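Local coordinates for protein N-acetylgalactosaminyltransferase 7 (Homo sapiens, PDB 6IWR) that belongs to the polypeptide GalNAc transferase family, joining a GT-A type glycosyltransferase domain to a ricin-type beta-trefoil lectin domain, at residues A[332-335]-A[336-340]; A[357-360]-A[361-365]; A[433-436]-A[437-440]; A[450-454]-A[455-459]. All coordinates share one frame; numbering follows the deposited sequence.

Contact 1 of 4, residues A[332-335]-A[336-340]; sequences FAIE and REFFF
Glu335 is the N-cap of helix 336-342 and bonds to Phe338 and Phe339 in its first turn. The site is a strand-to-helix junction of the GT-A fold, where strand 332-335 runs into that helix. The two short axes stand nearly square, at 88°. The main-chain O of Glu335 accepts from Phe339 N at 3.1 Å, and its side-chain OE1 accepts from Phe338 N at 3.0 Å. The second is the capping bond. The chain of Glu335 starts out beside its own carbonyl carbon (chi1 -161°) and bends at chi2, which folds the carboxylate back over the helix start.

The tight side is apolar. Ile334 turns into the inner face of the junction, and its CG2 lies at the edge of the Phe338 ring, in the ring plane, 4.0 Å from CD2. The CD1 branch of Ile334 goes over one face of the Phe339 ring, though the exact spacing there is doubtful. Strand 264-274 meets Ile334, and strand 236-240 meets Phe339.

The other side is polar and looser. Glu335 and Glu337 point the same way, the planes of their carboxylates nearly parallel, 6° apart. Arg262 takes OE2 of Glu335 in a salt bridge, and Lys56 takes OE2 of Glu337. These two positive charges probably ease the repulsion between the carboxylates. One water also joins the acids, donating to Glu335 OE2 at 2.7 Å and to Glu337 OE1 at 2.5 Å.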
loop_
_atom_site.group_PDB
_atom_site.type_symbol
_atom_site.label_atom_id
_atom_site.label_comp_id
_atom_site.label_asym_id
_atom_site.label_seq_id
_atom_site.Cartn_x
_atom_site.Cartn_y
_atom_site.Cartn_z
ATOM N N PHE A 332 -23.086 -11.605 -16.471
ATOM C CA PHE A 332 -24.095 -11.088 -17.390
ATOM C C PHE A 332 -24.837 -12.271 -18.015
ATOM O O PHE A 332 -24.485 -13.438 -17.806
ATOM C CB PHE A 332 -23.474 -10.160 -18.451
ATOM C CG PHE A 332 -22.498 -10.839 -19.378
ATOM C CD1 PHE A 332 -21.192 -11.079 -18.977
ATOM C CD2 PHE A 332 -22.877 -11.203 -20.660
ATOM C CE1 PHE A 332 -20.280 -11.680 -19.807
ATOM C CE2 PHE A 332 -21.957 -11.818 -21.510
ATOM C CZ PHE A 332 -20.648 -12.053 -21.066
ATOM N N ALA A 333 -25.865 -11.949 -18.793
ATOM C CA ALA A 333 -26.634 -12.926 -19.557
ATOM C C ALA A 333 -26.866 -12.378 -20.961
ATOM O O ALA A 333 -27.234 -11.208 -21.116
ATOM C CB ALA A 333 -27.968 -13.223 -18.852
ATOM N N ILE A 334 -26.606 -13.204 -21.985
ATOM C CA ILE A 334 -26.986 -12.922 -23.368
ATOM C C ILE A 334 -27.591 -14.175 -23.950
ATOM O O ILE A 334 -27.218 -15.294 -23.588
ATOM C CB ILE A 334 -25.840 -12.511 -24.322
ATOM C CG1 ILE A 334 -24.477 -12.925 -23.838
ATOM C CG2 ILE A 334 -25.885 -11.036 -24.756
ATOM C CD1 ILE A 334 -23.472 -12.171 -24.742
ATOM N N GLU A 335 -28.484 -13.967 -24.922
ATOM C CA GLU A 335 -28.927 -15.082 -25.737
ATOM C C GLU A 335 -27.725 -15.648 -26.482
ATOM O O GLU A 335 -26.873 -14.907 -26.981
ATOM C CB GLU A 335 -30.018 -14.632 -26.694
ATOM C CG GLU A 335 -30.862 -15.746 -27.252
ATOM C CD GLU A 335 -30.867 -15.732 -28.769
ATOM O OE1 GLU A 335 -29.751 -15.692 -29.343
ATOM O OE2 GLU A 335 -31.982 -15.734 -29.370
ATOM N N ARG A 336 -27.600 -16.956 -26.508
ATOM C CA ARG A 336 -26.381 -17.576 -26.976
ATOM C C ARG A 336 -26.029 -17.321 -28.434
ATOM O O ARG A 336 -24.888 -17.116 -28.770
ATOM C CB ARG A 336 -26.427 -19.066 -26.694
ATOM C CG ARG A 336 -25.097 -19.745 -26.862
ATOM C CD ARG A 336 -25.279 -21.226 -26.957
ATOM N NE ARG A 336 -24.029 -21.904 -27.180
ATOM C CZ ARG A 336 -23.679 -22.405 -28.344
ATOM N NH1 ARG A 336 -24.488 -22.275 -29.366
ATOM N NH2 ARG A 336 -22.526 -23.014 -28.481
ATOM N N GLU A 337 -27.020 -17.364 -29.299
ATOM C CA GLU A 337 -26.809 -17.080 -30.695
ATOM C C GLU A 337 -26.375 -15.645 -30.902
ATOM O O GLU A 337 -25.525 -15.364 -31.721
ATOM C CB GLU A 337 -28.086 -17.355 -31.466
ATOM C CG GLU A 337 -27.955 -18.436 -32.510
ATOM C CD GLU A 337 -29.053 -18.374 -33.544
ATOM O OE1 GLU A 337 -30.235 -18.273 -33.153
ATOM O OE2 GLU A 337 -28.731 -18.429 -34.746
ATOM N N PHE A 338 -26.991 -14.738 -30.162
ATOM C CA PHE A 338 -26.699 -13.325 -30.282
ATOM C C PHE A 338 -25.271 -12.976 -29.904
ATOM O O PHE A 338 -24.612 -12.245 -30.604
ATOM C CB PHE A 338 -27.658 -12.544 -29.409
ATOM C CG PHE A 338 -27.519 -11.074 -29.534
ATOM C CD1 PHE A 338 -27.704 -10.455 -30.742
ATOM C CD2 PHE A 338 -27.211 -10.315 -28.443
ATOM C CE1 PHE A 338 -27.577 -9.098 -30.856
ATOM C CE2 PHE A 338 -27.090 -8.958 -28.547
ATOM C CZ PHE A 338 -27.269 -8.351 -29.755
ATOM N N PHE A 339 -24.788 -13.534 -28.805
ATOM C CA PHE A 339 -23.376 -13.471 -28.482
ATOM C C PHE A 339 -22.534 -13.984 -29.647
ATOM O O PHE A 339 -21.536 -13.364 -30.023
ATOM C CB PHE A 339 -23.099 -14.271 -27.215
ATOM C CG PHE A 339 -21.821 -13.909 -26.562
ATOM C CD1 PHE A 339 -21.235 -12.690 -26.825
ATOM C CD2 PHE A 339 -21.200 -14.782 -25.689
ATOM C CE1 PHE A 339 -20.058 -12.342 -26.217
ATOM C CE2 PHE A 339 -20.018 -14.447 -25.076
ATOM C CZ PHE A 339 -19.445 -13.221 -25.336
ATOM N N PHE A 340 -22.925 -15.111 -30.254
ATOM C CA PHE A 340 -22.158 -15.545 -31.419
ATOM C C PHE A 340 -22.316 -14.567 -32.578
ATOM O O PHE A 340 -21.324 -14.223 -33.234
ATOM C CB PHE A 340 -22.520 -16.970 -31.825
ATOM C CG PHE A 340 -21.829 -17.991 -30.997
ATOM C CD1 PHE A 340 -20.559 -18.443 -31.334
ATOM C CD2 PHE A 340 -22.407 -18.443 -29.823
ATOM C CE1 PHE A 340 -19.891 -19.362 -30.531
ATOM C CE2 PHE A 340 -21.756 -19.352 -29.026
ATOM C CZ PHE A 340 -20.491 -19.821 -29.382
HETATM O O HOH W 1 -31.896 -17.522 -31.397
#

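Contact 2 of 4, residues A[357-360]-A[361-365]; sequences FEIS and YKIWQ
Helix 355-365 is a buried helix of the glycosyltransferase part of the chain, and this contact spans most of its length, more than two turns. Tyr361, Lys362, Ile363 and Trp364 each donate a backbone N-H four residues back, to Phe357, Glu358, Ile359 and Ser360.

The side chains pair at the same spacing. Glu358 and Lys362 form a salt bridge, with Lys362 NZ 2.8 Å from Glu358 OE2. The ammonium reaches the syn side of that oxygen but sits 27° out of the carboxylate plane. Bends at chi3 and chi4 curl the end of Lys362 back to the acid. Both charges have further partners: Lys362 NZ donates to Leu344 O, and Glu358 OE1 accepts from Asp346 N. The pair is buried, so these bonds probably help to offset the cost of placing charge inside the protein.

Phe357 and Tyr361 lie side by side and point the same way. Tyr361 CE2 is 3.6 Å from Phe357 CB. The carbonyl O of Phe357 lies over one face of the Tyr361 ring, 3.0 Å above its plane and toward the rim. That oxygen also accepts from Tyr361 N. On another side of the helix, Ile359 CG1 meets Ile363 CD1 at 4.1 Å. Ser360 OG turns back to Asn356 O, and Trp364 NE1 donates to Ser324 O.

Helix 336-342 packs on Ile359 and Ile363. Helix 400-412 covers Glu358, Tyr361 and Lys362. Helix 450-457 lies against Trp364 and Gln365.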
loop_
_atom_site.group_PDB
_atom_site.type_symbol
_atom_site.label_atom_id
_atom_site.label_comp_id
_atom_site.label_asym_id
_atom_site.label_seq_id
_atom_site.Cartn_x
_atom_site.Cartn_y
_atom_site.Cartn_z
ATOM N N PHE A 357 -16.088 -3.496 -21.756
ATOM C CA PHE A 357 -16.364 -2.360 -22.599
ATOM C C PHE A 357 -16.649 -2.709 -24.051
ATOM O O PHE A 357 -17.550 -2.178 -24.638
ATOM C CB PHE A 357 -15.236 -1.355 -22.481
ATOM C CG PHE A 357 -15.075 -0.804 -21.106
ATOM C CD1 PHE A 357 -16.140 -0.253 -20.448
ATOM C CD2 PHE A 357 -13.859 -0.841 -20.473
ATOM C CE1 PHE A 357 -15.998 0.253 -19.183
ATOM C CE2 PHE A 357 -13.709 -0.337 -19.210
ATOM C CZ PHE A 357 -14.779 0.211 -18.565
ATOM N N GLU A 358 -15.881 -3.634 -24.600
ATOM C CA GLU A 358 -16.015 -4.034 -25.983
ATOM C C GLU A 358 -17.362 -4.667 -26.322
ATOM O O GLU A 358 -17.964 -4.313 -27.318
ATOM C CB GLU A 358 -14.902 -5.013 -26.320
ATOM C CG GLU A 358 -14.632 -5.164 -27.795
ATOM C CD GLU A 358 -15.023 -6.510 -28.342
ATOM O OE1 GLU A 358 -15.166 -7.450 -27.570
ATOM O OE2 GLU A 358 -15.195 -6.620 -29.554
ATOM N N ILE A 359 -17.842 -5.569 -25.472
ATOM C CA ILE A 359 -19.157 -6.175 -25.648
ATOM C C ILE A 359 -20.254 -5.150 -25.406
ATOM O O ILE A 359 -21.278 -5.164 -26.103
ATOM C CB ILE A 359 -19.293 -7.410 -24.731
ATOM C CG1 ILE A 359 -20.527 -8.240 -25.094
ATOM C CG2 ILE A 359 -19.394 -6.997 -23.273
ATOM C CD1 ILE A 359 -20.435 -8.925 -26.404
ATOM N N SER A 360 -20.058 -4.229 -24.447
ATOM C CA SER A 360 -21.032 -3.151 -24.233
ATOM C C SER A 360 -21.200 -2.282 -25.478
ATOM O O SER A 360 -22.325 -2.064 -25.945
ATOM C CB SER A 360 -20.620 -2.275 -23.053
ATOM O OG SER A 360 -20.517 -3.028 -21.868
ATOM N N TYR A 361 -20.099 -1.740 -26.012
ATOM C CA TYR A 361 -20.220 -0.912 -27.209
ATOM C C TYR A 361 -20.836 -1.711 -28.361
ATOM O O TYR A 361 -21.797 -1.251 -28.987
ATOM C CB TYR A 361 -18.865 -0.308 -27.596
ATOM C CG TYR A 361 -18.162 0.407 -26.455
ATOM C CD1 TYR A 361 -18.861 1.233 -25.591
ATOM C CD2 TYR A 361 -16.798 0.231 -26.238
ATOM C CE1 TYR A 361 -18.221 1.875 -24.551
ATOM C CE2 TYR A 361 -16.142 0.861 -25.207
ATOM C CZ TYR A 361 -16.849 1.684 -24.360
ATOM O OH TYR A 361 -16.196 2.310 -23.311
ATOM N N LYS A 362 -20.339 -2.934 -28.622
ATOM C CA LYS A 362 -20.961 -3.769 -29.659
ATOM C C LYS A 362 -22.479 -3.841 -29.487
ATOM O O LYS A 362 -23.239 -3.617 -30.441
ATOM C CB LYS A 362 -20.386 -5.194 -29.666
ATOM C CG LYS A 362 -19.034 -5.308 -30.311
ATOM C CD LYS A 362 -18.792 -6.660 -30.947
ATOM C CE LYS A 362 -18.221 -7.655 -29.957
ATOM N NZ LYS A 362 -17.094 -8.412 -30.551
ATOM N N ILE A 363 -22.942 -4.195 -28.283
ATOM C CA ILE A 363 -24.375 -4.400 -28.106
ATOM C C ILE A 363 -25.128 -3.114 -28.426
ATOM O O ILE A 363 -26.130 -3.113 -29.159
ATOM C CB ILE A 363 -24.684 -4.878 -26.684
ATOM C CG1 ILE A 363 -24.199 -6.299 -26.495
ATOM C CG2 ILE A 363 -26.158 -4.762 -26.420
ATOM C CD1 ILE A 363 -24.333 -6.782 -25.063
ATOM N N TRP A 364 -24.663 -2.003 -27.864
ATOM C CA TRP A 364 -25.412 -0.763 -27.970
ATOM C C TRP A 364 -25.365 -0.215 -29.390
ATOM O O TRP A 364 -26.408 0.106 -29.977
ATOM C CB TRP A 364 -24.859 0.254 -26.981
ATOM C CG TRP A 364 -25.452 0.201 -25.617
ATOM C CD1 TRP A 364 -24.783 0.046 -24.440
ATOM C CD2 TRP A 364 -26.832 0.367 -25.274
ATOM N NE1 TRP A 364 -25.649 0.104 -23.388
ATOM C CE2 TRP A 364 -26.917 0.293 -23.862
ATOM C CE3 TRP A 364 -28.001 0.588 -26.017
ATOM C CZ2 TRP A 364 -28.132 0.392 -23.177
ATOM C CZ3 TRP A 364 -29.201 0.703 -25.345
ATOM C CH2 TRP A 364 -29.260 0.610 -23.931
ATOM N N GLN A 365 -24.165 -0.103 -29.962
ATOM C CA GLN A 365 -24.019 0.530 -31.259
ATOM C C GLN A 365 -24.525 -0.327 -32.403
ATOM O O GLN A 365 -24.743 0.198 -33.497
ATOM C CB GLN A 365 -22.564 0.899 -31.499
ATOM C CG GLN A 365 -22.114 2.083 -30.673
ATOM C CD GLN A 365 -20.630 2.296 -30.779
ATOM O OE1 GLN A 365 -20.126 2.680 -31.839
ATOM N NE2 GLN A 365 -19.913 2.023 -29.690
#

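Contact 3 of 4, residues A[433-436]-A[437-440]; sequences GDIS and ELKK
No ring takes part where Ile435 touches Leu438; the flat groups here are the carboxylates of Asp434 and Glu437, and that of Asp434 takes its bonds at OD1 and not over a face. Ser436 N reaches OD1 at 2.9 Å, nearly straight out from the carbon, and the N-H points well at it (161°). Ser436 OG donates to the same OD1 at 2.7 Å, from the syn side and only 15° out of the carboxylate plane. Two bonds from one residue probably help to hold the rotation of this carboxylate. The first makes an Asx turn, just ahead of helix 436-444, whose N-cap is Ile435. The carboxylate of Glu437 stays apart, with its OE1 5.6 Å from Asp434 OD2.

The helix itself starts with two routine bonds, Lys439 N to Ile435 O and Lys440 N to Ser436 O. Further along it, Lys440 makes a salt bridge to Asp444.

The apolar side is small. Ile435 CD1 touches Leu438 CD1 at 3.8 Å, the two chains crossing at a slant. Ile435 CG2 lies 3.6 Å from Lys439 CD, where the lysine chain crosses the isoleucine at an angle.

Most of the turn is at the surface, but Ile435 is buried. Helix 400-412 lies next to it: Lys439 NZ reaches Glu410 O, while Arg407 donates to Asp434 O and packs on Ile435 and Leu438.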
loop_
_atom_site.group_PDB
_atom_site.type_symbol
_atom_site.label_atom_id
_atom_site.label_comp_id
_atom_site.label_asym_id
_atom_site.label_seq_id
_atom_site.Cartn_x
_atom_site.Cartn_y
_atom_site.Cartn_z
ATOM N N GLY A 433 -2.280 -4.548 -32.998
ATOM C CA GLY A 433 -2.569 -5.783 -33.702
ATOM C C GLY A 433 -3.611 -5.610 -34.776
ATOM O O GLY A 433 -4.183 -4.545 -34.981
ATOM N N ASP A 434 -3.899 -6.702 -35.463
ATOM C CA ASP A 434 -4.849 -6.665 -36.568
ATOM C C ASP A 434 -6.267 -6.408 -36.067
ATOM O O ASP A 434 -6.781 -7.152 -35.233
ATOM C CB ASP A 434 -4.791 -7.974 -37.332
ATOM C CG ASP A 434 -5.495 -7.896 -38.656
ATOM O OD1 ASP A 434 -6.297 -6.961 -38.859
ATOM O OD2 ASP A 434 -5.252 -8.780 -39.495
ATOM N N ILE A 435 -6.915 -5.366 -36.595
ATOM C CA ILE A 435 -8.257 -4.980 -36.151
ATOM C C ILE A 435 -9.192 -4.937 -37.365
ATOM O O ILE A 435 -10.350 -4.517 -37.268
ATOM C CB ILE A 435 -8.188 -3.647 -35.353
ATOM C CG1 ILE A 435 -9.094 -3.733 -34.149
ATOM C CG2 ILE A 435 -8.464 -2.358 -36.160
ATOM C CD1 ILE A 435 -8.557 -4.649 -33.107
ATOM N N SER A 436 -8.697 -5.421 -38.508
ATOM C CA SER A 436 -9.455 -5.423 -39.761
ATOM C C SER A 436 -10.837 -6.046 -39.607
ATOM O O SER A 436 -11.858 -5.418 -39.907
ATOM C CB SER A 436 -8.676 -6.184 -40.837
ATOM O OG SER A 436 -7.385 -5.654 -40.972
ATOM N N GLU A 437 -10.880 -7.321 -39.215
ATOM C CA GLU A 437 -12.158 -8.021 -39.176
ATOM C C GLU A 437 -13.124 -7.328 -38.228
ATOM O O GLU A 437 -14.314 -7.202 -38.523
ATOM C CB GLU A 437 -11.947 -9.479 -38.776
ATOM C CG GLU A 437 -10.990 -10.236 -39.679
ATOM C CD GLU A 437 -10.722 -11.656 -39.200
ATOM O OE1 GLU A 437 -9.829 -11.850 -38.347
ATOM O OE2 GLU A 437 -11.402 -12.593 -39.671
ATOM N N LEU A 438 -12.625 -6.831 -37.099
ATOM C CA LEU A 438 -13.496 -6.105 -36.189
ATOM C C LEU A 438 -14.064 -4.862 -36.851
ATOM O O LEU A 438 -15.260 -4.572 -36.722
ATOM C CB LEU A 438 -12.738 -5.760 -34.910
ATOM C CG LEU A 438 -12.688 -6.980 -33.998
ATOM C CD1 LEU A 438 -11.262 -7.211 -33.598
ATOM C CD2 LEU A 438 -13.557 -6.766 -32.748
ATOM N N LYS A 439 -13.226 -4.111 -37.568
ATOM C CA LYS A 439 -13.735 -2.940 -38.275
ATOM C C LYS A 439 -14.701 -3.327 -39.395
ATOM O O LYS A 439 -15.712 -2.643 -39.599
ATOM C CB LYS A 439 -12.574 -2.113 -38.812
ATOM C CG LYS A 439 -12.300 -0.852 -37.994
ATOM C CD LYS A 439 -10.841 -0.405 -38.081
ATOM C CE LYS A 439 -10.774 1.108 -38.045
ATOM N NZ LYS A 439 -11.851 1.719 -37.182
ATOM N N LYS A 440 -14.436 -4.426 -40.111
ATOM C CA LYS A 440 -15.389 -4.875 -41.122
ATOM C C LYS A 440 -16.715 -5.310 -40.492
ATOM O O LYS A 440 -17.793 -5.071 -41.064
ATOM C CB LYS A 440 -14.789 -6.004 -41.948
ATOM C CG LYS A 440 -15.690 -6.479 -43.054
ATOM C CD LYS A 440 -14.923 -7.335 -44.050
ATOM C CE LYS A 440 -15.794 -8.427 -44.661
ATOM N NZ LYS A 440 -17.052 -7.896 -45.192
#

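Contact 4 of 4, residues A[450-454]-A[455-459]; sequences FKWFM and EEIAY
Trp452 and Phe453 lean toward the end of helix 450-457, where a wider pi-type turn brings Glu456, Ile457 and Ala458 against them. Both rings leave the backbone with CG anti to N (chi1 167° and 175°), which sends them forward along the helix.

Glu456 lies over one face of the indole. Its CB stands 4.0 Å from the centroid of the Trp452 five-membered ring, a CH-pi contact 21° off the ring normal. At the far end of the indole, Trp452 CH2 meets Ile457 CG2 at 3.5 Å. Ile457 sends its other branch to the Phe453 ring, though the modelled spacing there is doubtful. Ala458 CB sits over one face of that ring. From another side Met454, bent at chi2 and chi3, brings its CE to Ala458 CB at 3.5 Å.

Lys451 and Glu455 form a salt bridge nearer the surface, but the place of Glu455 OE2 is unsure. Lys451 NZ also bonds to Tyr416 OH.

The wide turn shows in the backbone. Phe453 O accepts twice, from Ile457 N at 3.1 Å and from Ala458 N, five residues on, at 3.0 Å.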
loop_
_atom_site.group_PDB
_atom_site.type_symbol
_atom_site.label_atom_id
_atom_site.label_comp_id
_atom_site.label_asym_id
_atom_site.label_seq_id
_atom_site.Cartn_x
_atom_site.Cartn_y
_atom_site.Cartn_z
ATOM N N PHE A 450 -20.051 6.155 -32.410
ATOM C CA PHE A 450 -19.833 6.384 -31.000
ATOM C C PHE A 450 -20.387 7.738 -30.580
ATOM O O PHE A 450 -20.677 7.951 -29.397
ATOM C CB PHE A 450 -18.351 6.252 -30.663
ATOM C CG PHE A 450 -18.089 6.094 -29.183
ATOM C CD1 PHE A 450 -18.384 4.913 -28.534
ATOM C CD2 PHE A 450 -17.587 7.143 -28.444
ATOM C CE1 PHE A 450 -18.169 4.770 -27.182
ATOM C CE2 PHE A 450 -17.370 7.013 -27.091
ATOM C CZ PHE A 450 -17.647 5.823 -26.462
ATOM N N LYS A 451 -20.555 8.653 -31.527
ATOM C CA LYS A 451 -21.101 9.964 -31.208
ATOM C C LYS A 451 -22.588 9.859 -30.835
ATOM O O LYS A 451 -23.043 10.454 -29.845
ATOM C CB LYS A 451 -20.850 10.887 -32.407
ATOM C CG LYS A 451 -20.983 12.385 -32.173
ATOM C CD LYS A 451 -20.164 12.864 -30.983
ATOM C CE LYS A 451 -20.552 14.293 -30.586
ATOM N NZ LYS A 451 -19.900 14.730 -29.324
ATOM N N TRP A 452 -23.364 9.083 -31.606
ATOM C CA TRP A 452 -24.734 8.769 -31.189
ATOM C C TRP A 452 -24.740 8.158 -29.798
ATOM O O TRP A 452 -25.456 8.614 -28.901
ATOM C CB TRP A 452 -25.402 7.826 -32.194
ATOM C CG TRP A 452 -26.682 7.214 -31.697
ATOM C CD1 TRP A 452 -27.962 7.702 -31.850
ATOM C CD2 TRP A 452 -26.806 5.993 -30.968
ATOM N NE1 TRP A 452 -28.864 6.855 -31.253
ATOM C CE2 TRP A 452 -28.179 5.806 -30.692
ATOM C CE3 TRP A 452 -25.886 5.057 -30.486
ATOM C CZ2 TRP A 452 -28.649 4.706 -29.965
ATOM C CZ3 TRP A 452 -26.357 3.964 -29.773
ATOM C CH2 TRP A 452 -27.726 3.795 -29.525
ATOM N N PHE A 453 -23.930 7.130 -29.603
ATOM C CA PHE A 453 -23.903 6.439 -28.320
ATOM C C PHE A 453 -23.680 7.413 -27.167
ATOM O O PHE A 453 -24.395 7.362 -26.159
ATOM C CB PHE A 453 -22.821 5.366 -28.361
ATOM C CG PHE A 453 -22.612 4.653 -27.071
ATOM C CD1 PHE A 453 -23.578 3.783 -26.575
ATOM C CD2 PHE A 453 -21.420 4.820 -26.364
ATOM C CE1 PHE A 453 -23.355 3.090 -25.395
ATOM C CE2 PHE A 453 -21.193 4.144 -25.171
ATOM C CZ PHE A 453 -22.160 3.273 -24.684
ATOM N N MET A 454 -22.710 8.325 -27.305
ATOM C CA MET A 454 -22.386 9.229 -26.208
ATOM C C MET A 454 -23.496 10.239 -25.953
ATOM O O MET A 454 -23.627 10.762 -24.838
ATOM C CB MET A 454 -21.079 9.960 -26.493
ATOM C CG MET A 454 -19.797 9.226 -26.085
ATOM S SD MET A 454 -19.755 8.831 -24.321
ATOM C CE MET A 454 -20.036 7.090 -24.568
ATOM N N GLU A 455 -24.300 10.531 -26.961
ATOM C CA GLU A 455 -25.264 11.608 -26.837
ATOM C C GLU A 455 -26.671 11.116 -26.516
ATOM O O GLU A 455 -27.456 11.870 -25.927
ATOM C CB GLU A 455 -25.241 12.448 -28.121
ATOM C CG GLU A 455 -23.929 13.253 -28.225
ATOM C CD GLU A 455 -23.841 14.132 -29.467
ATOM O OE1 GLU A 455 -24.710 14.024 -30.349
ATOM O OE2 GLU A 455 -22.900 14.940 -29.563
ATOM N N GLU A 456 -26.981 9.863 -26.848
ATOM C CA GLU A 456 -28.297 9.274 -26.649
ATOM C C GLU A 456 -28.344 8.315 -25.463
ATOM O O GLU A 456 -29.259 8.400 -24.634
ATOM C CB GLU A 456 -28.729 8.548 -27.931
ATOM C CG GLU A 456 -30.075 7.853 -27.843
ATOM C CD GLU A 456 -31.183 8.798 -27.446
ATOM O OE1 GLU A 456 -32.094 8.366 -26.698
ATOM O OE2 GLU A 456 -31.125 9.968 -27.874
ATOM N N ILE A 457 -27.398 7.386 -25.349
ATOM C CA ILE A 457 -27.510 6.412 -24.280
ATOM C C ILE A 457 -26.494 6.620 -23.137
ATOM O O ILE A 457 -26.795 6.234 -21.997
ATOM C CB ILE A 457 -27.481 4.961 -24.823
ATOM C CG1 ILE A 457 -26.090 4.391 -24.818
ATOM C CG2 ILE A 457 -28.160 4.822 -26.213
ATOM C CD1 ILE A 457 -25.904 3.442 -23.661
ATOM N N ALA A 458 -25.360 7.295 -23.367
ATOM C CA ALA A 458 -24.346 7.518 -22.328
ATOM C C ALA A 458 -24.180 9.004 -21.985
ATOM O O ALA A 458 -23.132 9.444 -21.504
ATOM C CB ALA A 458 -23.002 6.918 -22.729
ATOM N N TYR A 459 -25.266 9.758 -22.170
ATOM C CA TYR A 459 -25.396 11.204 -22.008
ATOM C C TYR A 459 -24.979 11.735 -20.632
ATOM O O TYR A 459 -24.901 12.953 -20.473
ATOM C CB TYR A 459 -26.859 11.574 -22.283
ATOM C CG TYR A 459 -27.767 10.761 -21.386
ATOM C CD1 TYR A 459 -27.953 11.122 -20.060
ATOM C CD2 TYR A 459 -28.388 9.597 -21.840
ATOM C CE1 TYR A 459 -28.747 10.386 -19.227
ATOM C CE2 TYR A 459 -29.188 8.854 -21.003
ATOM C CZ TYR A 459 -29.358 9.251 -19.689
ATOM O OH TYR A 459 -30.148 8.519 -18.817
#

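How the contacts relate
The four contacts follow one another along the chain. Each joins adjoining segments, so none closes a loop, and none nests in or crosses another. Contact 1 comes first, where a strand of the large mixed sheet turns into helix 336-342. Contact 2 lies on the next helix, 355-365, and meets contact 1 where Phe339 packs on Ile359. Contact 3 opens helix 436-444; its Leu438 touches Glu358 of contact 2. Contact 4 spans helix 450-457 and the turn after it, and its Ile457 and Phe453 pack on Trp364. Contact 2 therefore touches all three others. Contacts 1, 3 and 4 do not touch each other, their nearest atoms lying about 10 to 12 Å apart.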